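Long-range contacts in surface presentation of antigens protein spaS (Salmonella typhimurium, PDB 3C01), which takes part in the type III secretion pathway that presents the surface determinants Salmonella needs to enter mammalian cells: residues P1-I6 with R28-R33; V22-Q27 with H57-L62. All blocks are in the same frame, centred on the assembly; numbering follows the deposited sequence.

Contact 1 of 2, residues P1-I6 with R28-R33; sequences PTHITI and RALAVR
T5, on strand 4-6, lies against A29 of helix 28-33 with their CA atoms 5.0 Å apart; the segment axes approach to 7.2 Å, and their directions differ by 52°. T5 points its CB at the helix and meets the A29 methyl, CB to CB 3.7 Å. The same methyl also touches H3, whose CB is 3.9 Å from A29 CB. A29 thus fits against both residues that face the helix, while I4, between them, points away from it. T5 OG1 comes within 3.5 Å of A29 O, but the pair is not a hydrogen bond. A29 O instead accepts the helical bond from R33 N at 3.1 Å. V32 borders T5 on the next part of the helix, though the detail of that approach is doubtful.

At the outer edge of the contact the H3 ring meets L30. L30 holds CG anti to its carbonyl carbon (chi1 -67°), which carries its end toward the ring. L30 CD2 sits 3.9 Å from the H3 ring centroid, only 6° off the normal, a CH-pi contact over the middle of the face. The opposite face carries T2 OG1, offset toward the rim. The ring is therefore flanked by a methyl on one side and a hydroxyl on the other.

In the backbone, T5 pairs with E24 of strand 19-25, and H3 with N26, where the chain turns into the helix. T5 and I6 also pair with an antiparallel strand of a different polypeptide chain, which extends the sheet. The arrangement is a helix packed on a two-stranded antiparallel sheet. The chain begins with P-T-H, consistent with the cleaved N-P-T-H motif in the cytoplasmic domain of the FlhB/YscU/SpaS exporter family.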
loop_
_atom_site.group_PDB
_atom_site.type_symbol
_atom_site.label_atom_id
_atom_site.label_comp_id
_atom_site.label_asym_id
_atom_site.label_seq_id
_atom_site.Cartn_x
_atom_site.Cartn_y
_atom_site.Cartn_z
ATOM N N PRO B 1 -15.595 7.811 -3.462
ATOM C CA PRO B 1 -14.568 8.343 -2.585
ATOM C C PRO B 1 -13.696 9.283 -3.335
ATOM O O PRO B 1 -13.284 9.015 -4.427
ATOM C CB PRO B 1 -13.790 7.108 -2.184
ATOM C CG PRO B 1 -14.033 6.173 -3.217
ATOM C CD PRO B 1 -15.413 6.375 -3.657
ATOM N N THR B 2 -13.417 10.417 -2.756
ATOM C CA THR B 2 -12.646 11.336 -3.495
ATOM C C THR B 2 -11.193 11.107 -3.218
ATOM O O THR B 2 -10.373 11.372 -4.056
ATOM C CB THR B 2 -13.086 12.761 -3.272
ATOM O OG1 THR B 2 -11.982 13.533 -2.849
ATOM C CG2 THR B 2 -14.117 12.831 -2.235
ATOM N N HIS B 3 -10.867 10.572 -2.059
ATOM C CA HIS B 3 -9.496 10.030 -1.886
ATOM C C HIS B 3 -9.476 8.584 -1.456
ATOM O O HIS B 3 -10.335 8.155 -0.685
ATOM C CB HIS B 3 -8.721 10.785 -0.832
ATOM C CG HIS B 3 -8.638 12.235 -1.100
ATOM N ND1 HIS B 3 -9.497 13.139 -0.515
ATOM C CD2 HIS B 3 -7.798 12.953 -1.889
ATOM C CE1 HIS B 3 -9.203 14.356 -0.953
ATOM N NE2 HIS B 3 -8.179 14.268 -1.788
ATOM N N ILE B 4 -8.461 7.863 -1.921
ATOM C CA ILE B 4 -8.310 6.450 -1.601
ATOM C C ILE B 4 -6.895 6.155 -1.187
ATOM O O ILE B 4 -5.968 6.618 -1.800
ATOM C CB ILE B 4 -8.588 5.524 -2.815
ATOM C CG1 ILE B 4 -10.005 5.696 -3.368
ATOM C CG2 ILE B 4 -8.283 4.050 -2.456
ATOM C CD1 ILE B 4 -10.177 4.910 -4.700
ATOM N N THR B 5 -6.735 5.267 -0.219
ATOM C CA THR B 5 -5.388 4.860 0.214
ATOM C C THR B 5 -5.414 3.368 0.470
ATOM O O THR B 5 -6.164 2.939 1.319
ATOM C CB THR B 5 -5.098 5.682 1.439
ATOM O OG1 THR B 5 -4.035 6.637 1.162
ATOM C CG2 THR B 5 -4.941 4.851 2.635
ATOM N N ILE B 6 -4.699 2.570 -0.328
ATOM C CA ILE B 6 -4.641 1.105 -0.171
ATOM C C ILE B 6 -3.219 0.682 0.195
ATOM O O ILE B 6 -2.285 1.092 -0.460
ATOM C CB ILE B 6 -4.992 0.381 -1.481
ATOM C CG1 ILE B 6 -6.400 0.781 -1.993
ATOM C CG2 ILE B 6 -4.947 -1.130 -1.310
ATOM C CD1 ILE B 6 -7.564 0.297 -1.148
ATOM N N ARG B 28 -9.608 9.745 6.226
ATOM C CA ARG B 28 -8.771 8.738 6.781
ATOM C C ARG B 28 -7.703 8.450 5.759
ATOM O O ARG B 28 -6.542 8.238 6.137
ATOM C CB ARG B 28 -9.591 7.506 7.211
ATOM C CG ARG B 28 -10.106 7.659 8.645
ATOM C CD ARG B 28 -11.284 6.723 8.994
ATOM N NE ARG B 28 -11.979 7.169 10.216
ATOM C CZ ARG B 28 -12.708 8.287 10.316
ATOM N NH1 ARG B 28 -12.871 9.131 9.275
ATOM N NH2 ARG B 28 -13.274 8.583 11.478
ATOM N N ALA B 29 -8.065 8.539 4.467
ATOM C CA ALA B 29 -7.058 8.370 3.413
ATOM C C ALA B 29 -5.993 9.451 3.514
ATOM O O ALA B 29 -4.792 9.154 3.498
ATOM C CB ALA B 29 -7.670 8.301 2.020
ATOM N N LEU B 30 -6.408 10.700 3.667
ATOM C CA LEU B 30 -5.430 11.787 3.825
ATOM C C LEU B 30 -4.517 11.535 5.035
ATOM O O LEU B 30 -3.312 11.757 4.947
ATOM C CB LEU B 30 -6.110 13.143 3.928
ATOM C CG LEU B 30 -6.828 13.648 2.661
ATOM C CD1 LEU B 30 -7.622 14.942 2.982
ATOM C CD2 LEU B 30 -5.884 13.862 1.428
ATOM N N ALA B 31 -5.066 11.009 6.123
ATOM C CA ALA B 31 -4.271 10.804 7.329
ATOM C C ALA B 31 -3.286 9.645 7.151
ATOM O O ALA B 31 -2.164 9.692 7.645
ATOM C CB ALA B 31 -5.163 10.615 8.559
ATOM N N VAL B 32 -3.688 8.628 6.403
ATOM C CA VAL B 32 -2.809 7.502 6.090
ATOM C C VAL B 32 -1.600 7.950 5.324
ATOM O O VAL B 32 -0.507 7.574 5.666
ATOM C CB VAL B 32 -3.558 6.381 5.287
ATOM C CG1 VAL B 32 -2.584 5.384 4.716
ATOM C CG2 VAL B 32 -4.565 5.656 6.197
ATOM N N ARG B 33 -1.810 8.763 4.296
ATOM C CA ARG B 33 -0.730 9.388 3.517
ATOM C C ARG B 33 0.196 10.182 4.401
ATOM O O ARG B 33 1.409 10.068 4.292
ATOM C CB ARG B 33 -1.324 10.382 2.535
ATOM C CG ARG B 33 -0.855 10.254 1.144
ATOM C CD ARG B 33 0.037 11.392 0.630
ATOM N NE ARG B 33 -0.439 11.775 -0.696
ATOM C CZ ARG B 33 0.305 12.199 -1.714
ATOM N NH1 ARG B 33 1.615 12.332 -1.645
ATOM N NH2 ARG B 33 -0.292 12.504 -2.842
#

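Contact 2 of 2, residues V22-Q27 with H57-L62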
loop_
_atom_site.group_PDB
_atom_site.type_symbol
_atom_site.label_atom_id
_atom_site.label_comp_id
_atom_site.label_asym_id
_atom_site.label_seq_id
_atom_site.Cartn_x
_atom_site.Cartn_y
_atom_site.Cartn_z
ATOM N N VAL B 22 -3.952 -1.949 4.472
ATOM C CA VAL B 22 -4.590 -0.696 4.834
ATOM C C VAL B 22 -5.674 -0.445 3.810
ATOM O O VAL B 22 -5.460 -0.684 2.623
ATOM C CB VAL B 22 -3.596 0.438 4.759
ATOM C CG1 VAL B 22 -4.289 1.792 4.981
ATOM C CG2 VAL B 22 -2.464 0.190 5.744
ATOM N N TYR B 23 -6.838 0.035 4.262
ATOM C CA TYR B 23 -7.926 0.348 3.335
ATOM C C TYR B 23 -8.769 1.501 3.898
ATOM O O TYR B 23 -9.494 1.314 4.879
ATOM C CB TYR B 23 -8.758 -0.907 3.176
ATOM C CG TYR B 23 -9.827 -0.883 2.114
ATOM C CD1 TYR B 23 -9.577 -1.424 0.855
ATOM C CD2 TYR B 23 -11.098 -0.410 2.390
ATOM C CE1 TYR B 23 -10.533 -1.456 -0.122
ATOM C CE2 TYR B 23 -12.087 -0.417 1.406
ATOM C CZ TYR B 23 -11.793 -0.954 0.157
ATOM O OH TYR B 23 -12.743 -1.029 -0.833
ATOM N N GLU B 24 -8.662 2.681 3.292
ATOM C CA GLU B 24 -9.298 3.868 3.830
ATOM C C GLU B 24 -9.646 4.845 2.731
ATOM O O GLU B 24 -8.995 4.887 1.699
ATOM C CB GLU B 24 -8.394 4.589 4.836
ATOM C CG GLU B 24 -7.869 3.758 6.025
ATOM C CD GLU B 24 -8.960 3.273 6.981
ATOM O OE1 GLU B 24 -8.649 2.374 7.838
ATOM O OE2 GLU B 24 -10.128 3.767 6.869
ATOM N N THR B 25 -10.652 5.672 2.965
ATOM C CA THR B 25 -11.014 6.670 1.996
ATOM C C THR B 25 -11.092 8.044 2.646
ATOM O O THR B 25 -11.052 8.180 3.874
ATOM C CB THR B 25 -12.382 6.323 1.402
ATOM O OG1 THR B 25 -13.372 6.589 2.380
ATOM C CG2 THR B 25 -12.484 4.861 1.043
ATOM N N ASN B 26 -11.191 9.072 1.799
ATOM C CA ASN B 26 -11.417 10.459 2.237
ATOM C C ASN B 26 -10.481 10.878 3.353
ATOM O O ASN B 26 -9.277 10.716 3.199
ATOM C CB ASN B 26 -12.890 10.677 2.550
ATOM C CG ASN B 26 -13.769 10.364 1.340
ATOM O OD1 ASN B 26 -13.410 10.727 0.194
ATOM N ND2 ASN B 26 -14.893 9.658 1.565
ATOM N N GLN B 27 -10.999 11.427 4.450
ATOM C CA GLN B 27 -10.143 11.973 5.524
ATOM C C GLN B 27 -9.158 10.963 6.064
ATOM O O GLN B 27 -7.998 11.274 6.309
ATOM C CB GLN B 27 -10.967 12.495 6.696
ATOM C CG GLN B 27 -11.825 13.709 6.363
ATOM C CD GLN B 27 -11.034 14.891 5.756
ATOM O OE1 GLN B 27 -11.233 15.228 4.586
ATOM N NE2 GLN B 27 -10.133 15.504 6.543
ATOM N N HIS B 57 -11.054 -5.319 -3.952
ATOM C CA HIS B 57 -10.596 -5.887 -2.692
ATOM C C HIS B 57 -11.172 -5.179 -1.445
ATOM O O HIS B 57 -11.791 -4.141 -1.549
ATOM C CB HIS B 57 -9.080 -5.794 -2.636
ATOM C CG HIS B 57 -8.382 -6.671 -3.612
ATOM N ND1 HIS B 57 -8.445 -6.471 -4.972
ATOM C CD2 HIS B 57 -7.575 -7.743 -3.425
ATOM C CE1 HIS B 57 -7.744 -7.412 -5.584
ATOM N NE2 HIS B 57 -7.192 -8.186 -4.668
ATOM N N ARG B 58 -10.931 -5.773 -0.279
ATOM C CA ARG B 58 -11.268 -5.238 1.031
ATOM C C ARG B 58 -10.079 -5.452 1.985
ATOM O O ARG B 58 -9.163 -6.274 1.727
ATOM C CB ARG B 58 -12.483 -5.990 1.637
ATOM C CG ARG B 58 -13.823 -5.805 0.881
ATOM C CD ARG B 58 -14.065 -4.320 0.631
ATOM N NE ARG B 58 -15.347 -4.047 0.017
ATOM C CZ ARG B 58 -15.540 -3.706 -1.264
ATOM N NH1 ARG B 58 -16.772 -3.483 -1.673
ATOM N NH2 ARG B 58 -14.558 -3.609 -2.142
ATOM N N ARG B 59 -10.109 -4.724 3.101
ATOM C CA ARG B 59 -9.079 -4.810 4.105
ATOM C C ARG B 59 -8.801 -6.271 4.422
ATOM O O ARG B 59 -9.716 -7.032 4.645
ATOM C CB ARG B 59 -9.484 -4.052 5.374
ATOM C CG ARG B 59 -8.282 -3.726 6.274
ATOM C CD ARG B 59 -8.626 -2.891 7.509
ATOM N NE ARG B 59 -9.219 -1.614 7.164
ATOM C CZ ARG B 59 -10.517 -1.393 7.050
ATOM N NH1 ARG B 59 -11.383 -2.368 7.252
ATOM N NH2 ARG B 59 -10.952 -0.182 6.696
ATOM N N TYR B 60 -7.523 -6.633 4.415
ATOM C CA TYR B 60 -7.013 -7.946 4.806
ATOM C C TYR B 60 -7.228 -9.064 3.779
ATOM O O TYR B 60 -6.922 -10.228 4.051
ATOM C CB TYR B 60 -7.465 -8.320 6.225
ATOM C CG TYR B 60 -7.127 -7.256 7.259
ATOM C CD1 TYR B 60 -5.890 -6.610 7.244
ATOM C CD2 TYR B 60 -8.053 -6.879 8.255
ATOM C CE1 TYR B 60 -5.579 -5.610 8.187
ATOM C CE2 TYR B 60 -7.762 -5.913 9.199
ATOM C CZ TYR B 60 -6.533 -5.279 9.158
ATOM O OH TYR B 60 -6.219 -4.313 10.066
ATOM N N ASP B 61 -7.657 -8.729 2.563
ATOM C CA ASP B 61 -7.638 -9.716 1.498
ATOM C C ASP B 61 -6.225 -9.955 1.051
ATOM O O ASP B 61 -5.371 -9.064 1.089
ATOM C CB ASP B 61 -8.341 -9.202 0.263
ATOM C CG ASP B 61 -9.838 -9.173 0.388
ATOM O OD1 ASP B 61 -10.379 -9.809 1.319
ATOM O OD2 ASP B 61 -10.477 -8.531 -0.504
ATOM N N LEU B 62 -5.985 -11.151 0.552
ATOM C CA LEU B 62 -4.899 -11.369 -0.363
ATOM C C LEU B 62 -5.238 -10.709 -1.711
ATOM O O LEU B 62 -6.408 -10.672 -2.144
ATOM C CB LEU B 62 -4.708 -12.850 -0.548
ATOM C CG LEU B 62 -3.766 -13.602 0.397
ATOM C CD1 LEU B 62 -3.862 -13.133 1.809
ATOM C CD2 LEU B 62 -4.062 -15.084 0.269
HETATM O O HOH W 1 -7.182 0.390 7.001
#
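A type II beta turn, R58 to D61, packs against Y23 and E24 of strand 19-25. It lies in the loop that joins helix 47-56 to helix 65-84 of this exporter domain. The turn is closed by D61 N to R58 O. A second bond runs from R58 N to D61 OD2 (2.8 Å), which is met from above the carboxylate plane.

Y23 and R59 make most of the contact. Y23 CG is anti to the backbone N (chi1 -172°), which lays the ring beside the backbone of H57 and R58. R58 CA stands over one face, offset toward the rim, and Y23 CE1 reaches H57 O at 3.3 Å. The hydroxyl of Y23 bonds to F54 O, at the end of helix 47-56, and the Y23 and F54 rings meet nearly parallel. R58 NH2 donates to H57 O (2.9 Å), nearly straight at 173° and in the guanidinium plane, but from above the carbonyl plane. R58 NH2 bonds to K55 O as well, so this arginine is turned back on its own helix end.

R59 reaches the strand. Its CB packs on Y23 CB at 3.9 Å, and the chain bends at chi3 to lay one guanidinium face over that CB. R59 NH2 also faces E24 OE1 at 3.6 Å, a long salt bridge with the two planes inclined to each other. One water joins the three groups: it accepts from Y23 N and from R59 NE, and probably donates to E24 OE1. The direct bond is R59 NH2 to Y23 O at 2.8 Å, in the carbonyl plane but bent to 134° at the hydrogen.

Overall arrangement
The contacts lie about 9 Å apart, centre to centre, and share the sheet of strands 4-9 and 19-25. Contact 1 is partly buried and joins strand 4-9 to helix 26-39. Contact 2 is a surface contact and joins strand 19-25 to the loop after helix 47-56. Their chemistry follows their places. Contact 1 is methyl packing with one CH-pi contact. Contact 2 relies on arginines, a carboxylate, backbone carbonyls and a water. The two touch directly: T2 N probably bonds to N26 OD1, and I6 packs on Y23. The helix packs on strand 4-9 and the turn on strand 19-25, its neighbour in the sheet.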